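Local coordinates for hypothetical protein (Neisseria meningitidis, PDB 2O5H) that is of unknown function, a conserved bacterial alpha-beta protein of the DUF596 family whose chains can be linked by an interchain disulfide, at residues L58-L63 with T80-E85. Residues are numbered along the deposited sequence; the frame is centred on the assembly and turned at random.
Sequences LFKELL and TPEEWE
Leu63 CD1 sits at the middle of the apolar patch, 3.9 Å from Trp84 CB, beside CD1 of the indole, and 3.6 Å above the Phe59 ring plane near the rim. Phe59 CG is anti to its own backbone nitrogen (chi1 175°), which swings the ring toward the second helix; its CE2 lies 4.0 Å from Trp84 CB, and its edge meets the backbone at Glu85 N. Leu63 and Phe59 thus converge on the first carbon of the tryptophan side chain, each crossing that side chain at about a right angle. Next to them Pro81, in the first turn of its helix, lays its ring against helix 48-64: CG is 4.1 Å from Leu63 CB, and CB packs near the Lys60 carbonyl oxygen. Here the CA atoms of Lys60 and Pro81 come within 5.1 Å. Lys60 carries the contact out to its polar edge. Its methylenes pass Pro81 O, with CD at 3.6 Å, and bends at chi3 and chi4 bring NZ to Glu85 OE1 in a salt bridge whose hydrogen bond, at 3.3 Å, is weak. Arg89 takes the other carboxylate oxygen of Glu85, while Glu82 adds a second, more distant negative charge near the lysine. Thr80 and Glu83 close the start of the helix with a capping box, Glu83 N bonding to Thr80 OG1 and Thr80 N to Glu83 OE1. The local axes of 58-63 and 81-85 approach to 9.4 Å, their N-to-C directions 145° apart, so the two helices run roughly antiparallel here, and the hairpin strands 68-72 and 75-76 connect them. Leu70 of strand 68-72 touches both Phe59 and Trp84, tying the helix pair to the antiparallel sheet, while helices 20-30 and 34-41 pack against helix 48-64 through Leu58 and Leu62.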
ATOM      1  N   LEU A  58      -2.746  -9.109 -10.877  1.00 32.42           N
ATOM      2  CA  LEU A  58      -1.577  -8.267 -10.701  1.00 31.68           C
ATOM      3  C   LEU A  58      -0.528  -9.048  -9.899  1.00 32.87           C
ATOM      4  O   LEU A  58       0.637  -9.099 -10.269  1.00 32.29           O
ATOM      5  CB  LEU A  58      -1.959  -6.966  -9.974  1.00 32.85           C
ATOM      6  CG  LEU A  58      -0.831  -5.981  -9.541  1.00 31.98           C
ATOM      7  CD1 LEU A  58       0.007  -5.484 -10.768  1.00 31.83           C
ATOM      8  CD2 LEU A  58      -1.482  -4.815  -8.806  1.00 29.66           C
ATOM      9  N   PHE A  59      -0.975  -9.607  -8.785  1.00 33.38           N
ATOM     10  CA  PHE A  59      -0.187 -10.473  -7.899  1.00 35.00           C
ATOM     11  C   PHE A  59       0.524 -11.553  -8.715  1.00 35.95           C
ATOM     12  O   PHE A  59       1.749 -11.702  -8.625  1.00 36.08           O
ATOM     13  CB  PHE A  59      -1.199 -11.039  -6.914  1.00 34.88           C
ATOM     14  CG  PHE A  59      -0.708 -12.061  -5.944  1.00 34.66           C
ATOM     15  CD1 PHE A  59      -0.105 -11.674  -4.752  1.00 36.07           C
ATOM     16  CD2 PHE A  59      -0.998 -13.424  -6.158  1.00 35.74           C
ATOM     17  CE1 PHE A  59       0.270 -12.651  -3.790  1.00 36.61           C
ATOM     18  CE2 PHE A  59      -0.637 -14.402  -5.222  1.00 35.08           C
ATOM     19  CZ  PHE A  59      -0.009 -14.011  -4.032  1.00 35.07           C
ATOM     20  N   LYS A  60      -0.230 -12.319  -9.504  1.00 35.84           N
ATOM     21  CA  LYS A  60       0.372 -13.381 -10.293  1.00 36.20           C
ATOM     22  C   LYS A  60       1.342 -12.851 -11.340  1.00 35.70           C
ATOM     23  O   LYS A  60       2.377 -13.460 -11.589  1.00 34.50           O
ATOM     24  CB  LYS A  60      -0.668 -14.272 -10.987  1.00 36.46           C
ATOM     25  CG  LYS A  60      -1.458 -15.145 -10.023  1.00 40.08           C
ATOM     26  CD  LYS A  60      -1.899 -16.443 -10.652  1.00 44.23           C
ATOM     27  CE  LYS A  60      -2.763 -16.257 -11.913  1.00 48.65           C
ATOM     28  NZ  LYS A  60      -3.993 -15.466 -11.665  1.00 49.60           N
ATOM     29  N   GLU A  61       1.037 -11.718 -11.958  1.00 35.40           N
ATOM     30  CA  GLU A  61       1.977 -11.224 -12.988  1.00 35.13           C
ATOM     31  C   GLU A  61       3.328 -10.772 -12.386  1.00 34.37           C
ATOM     32  O   GLU A  61       4.410 -11.005 -12.965  1.00 33.02           O
ATOM     33  CB  GLU A  61       1.341 -10.103 -13.792  1.00 36.07           C
ATOM     34  CG  GLU A  61       2.135  -9.656 -14.984  1.00 38.70           C
ATOM     35  CD  GLU A  61       2.172 -10.700 -16.110  1.00 40.76           C
ATOM     36  OE1 GLU A  61       1.560 -11.789 -15.997  1.00 42.13           O
ATOM     37  OE2 GLU A  61       2.823 -10.408 -17.139  1.00 42.73           O
ATOM     38  N   LEU A  62       3.271 -10.160 -11.211  1.00 33.20           N
ATOM     39  CA  LEU A  62       4.485  -9.764 -10.537  1.00 33.08           C
ATOM     40  C   LEU A  62       5.300 -10.981 -10.121  1.00 33.14           C
ATOM     41  O   LEU A  62       6.531 -10.975 -10.277  1.00 32.81           O
ATOM     42  CB  LEU A  62       4.167  -8.883  -9.330  1.00 32.78           C
ATOM     43  CG  LEU A  62       3.533  -7.536  -9.668  1.00 31.67           C
ATOM     44  CD1 LEU A  62       2.843  -6.991  -8.393  1.00 31.47           C
ATOM     45  CD2 LEU A  62       4.584  -6.569 -10.137  1.00 31.88           C
ATOM     46  N   LEU A  63       4.627 -12.011  -9.597  1.00 33.40           N
ATOM     47  CA  LEU A  63       5.307 -13.268  -9.231  1.00 34.21           C
ATOM     48  C   LEU A  63       5.924 -13.909 -10.468  1.00 34.61           C
ATOM     49  O   LEU A  63       7.096 -14.303 -10.439  1.00 34.30           O
ATOM     50  CB  LEU A  63       4.366 -14.251  -8.526  1.00 34.05           C
ATOM     51  CG  LEU A  63       3.822 -13.854  -7.146  1.00 36.74           C
ATOM     52  CD1 LEU A  63       2.644 -14.783  -6.756  1.00 34.95           C
ATOM     53  CD2 LEU A  63       4.940 -13.880  -6.105  1.00 33.99           C
ATOM     54  N   THR A  80       4.826 -21.597  -7.335  1.00 35.05           N
ATOM     55  CA  THR A  80       4.430 -21.014  -8.603  1.00 35.72           C
ATOM     56  C   THR A  80       3.378 -19.929  -8.364  1.00 35.59           C
ATOM     57  O   THR A  80       2.761 -19.877  -7.285  1.00 34.50           O
ATOM     58  CB  THR A  80       3.867 -22.060  -9.558  1.00 35.96           C
ATOM     59  OG1 THR A  80       2.563 -22.453  -9.119  1.00 37.96           O
ATOM     60  CG2 THR A  80       4.773 -23.274  -9.628  1.00 36.27           C
ATOM     61  N   PRO A  81       3.179 -19.045  -9.361  1.00 35.59           N
ATOM     62  CA  PRO A  81       2.165 -18.012  -9.174  1.00 35.83           C
ATOM     63  C   PRO A  81       0.791 -18.603  -8.927  1.00 35.50           C
ATOM     64  O   PRO A  81       0.036 -18.074  -8.117  1.00 33.92           O
ATOM     65  CB  PRO A  81       2.220 -17.220 -10.493  1.00 36.06           C
ATOM     66  CG  PRO A  81       3.628 -17.423 -10.979  1.00 34.57           C
ATOM     67  CD  PRO A  81       3.886 -18.883 -10.649  1.00 36.12           C
ATOM     68  N   GLU A  82       0.476 -19.688  -9.631  1.00 36.00           N
ATOM     69  CA  GLU A  82      -0.788 -20.398  -9.462  1.00 36.32           C
ATOM     70  C   GLU A  82      -0.939 -20.990  -8.049  1.00 35.55           C
ATOM     71  O   GLU A  82      -1.988 -20.872  -7.433  1.00 34.89           O
ATOM     72  CB  GLU A  82      -0.918 -21.518 -10.510  1.00 37.15           C
ATOM     73  CG  GLU A  82      -1.181 -21.008 -11.927  1.00 42.34           C
ATOM     74  CD  GLU A  82      -0.011 -20.179 -12.525  1.00 49.20           C
ATOM     75  OE1 GLU A  82       1.199 -20.454 -12.247  1.00 45.21           O
ATOM     76  OE2 GLU A  82      -0.334 -19.227 -13.288  1.00 53.45           O
ATOM     77  N   GLU A  83       0.116 -21.633  -7.559  1.00 34.93           N
ATOM     78  CA  GLU A  83       0.122 -22.180  -6.202  1.00 34.82           C
ATOM     79  C   GLU A  83      -0.118 -21.107  -5.154  1.00 33.55           C
ATOM     80  O   GLU A  83      -0.872 -21.327  -4.197  1.00 33.20           O
ATOM     81  CB  GLU A  83       1.430 -22.920  -5.899  1.00 34.08           C
ATOM     82  CG  GLU A  83       1.505 -24.287  -6.580  1.00 36.53           C
ATOM     83  CD  GLU A  83       2.892 -24.887  -6.545  1.00 37.13           C
ATOM     84  OE1 GLU A  83       3.840 -24.234  -6.069  1.00 37.38           O
ATOM     85  OE2 GLU A  83       3.025 -26.036  -6.996  1.00 40.71           O
ATOM     86  N   TRP A  84       0.518 -19.949  -5.326  1.00 33.86           N
ATOM     87  CA  TRP A  84       0.376 -18.868  -4.367  1.00 33.27           C
ATOM     88  C   TRP A  84      -1.040 -18.282  -4.445  1.00 34.04           C
ATOM     89  O   TRP A  84      -1.640 -17.958  -3.435  1.00 33.21           O
ATOM     90  CB  TRP A  84       1.389 -17.773  -4.630  1.00 32.50           C
ATOM     91  CG  TRP A  84       2.742 -17.881  -3.963  1.00 30.35           C
ATOM     92  CD1 TRP A  84       3.952 -17.711  -4.570  1.00 31.97           C
ATOM     93  CD2 TRP A  84       3.014 -18.083  -2.563  1.00 30.03           C
ATOM     94  NE1 TRP A  84       4.985 -17.821  -3.636  1.00 32.06           N
ATOM     95  CE2 TRP A  84       4.427 -18.032  -2.397  1.00 30.42           C
ATOM     96  CE3 TRP A  84       2.201 -18.291  -1.430  1.00 29.04           C
ATOM     97  CZ2 TRP A  84       5.052 -18.200  -1.134  1.00 32.04           C
ATOM     98  CZ3 TRP A  84       2.826 -18.432  -0.159  1.00 30.98           C
ATOM     99  CH2 TRP A  84       4.239 -18.390  -0.035  1.00 29.93           C
ATOM    100  N   GLU A  85      -1.581 -18.162  -5.647  1.00 34.46           N
ATOM    101  CA  GLU A  85      -2.978 -17.729  -5.741  1.00 35.48           C
ATOM    102  C   GLU A  85      -3.890 -18.647  -4.910  1.00 34.91           C
ATOM    103  O   GLU A  85      -4.750 -18.154  -4.184  1.00 34.80           O
ATOM    104  CB  GLU A  85      -3.454 -17.632  -7.201  1.00 35.26           C
ATOM    105  CG  GLU A  85      -4.964 -17.240  -7.312  1.00 35.30           C
ATOM    106  CD  GLU A  85      -5.454 -17.244  -8.730  1.00 37.84           C
ATOM    107  OE1 GLU A  85      -4.804 -17.927  -9.564  1.00 39.81           O
ATOM    108  OE2 GLU A  85      -6.493 -16.589  -9.008  1.00 40.27           O
TER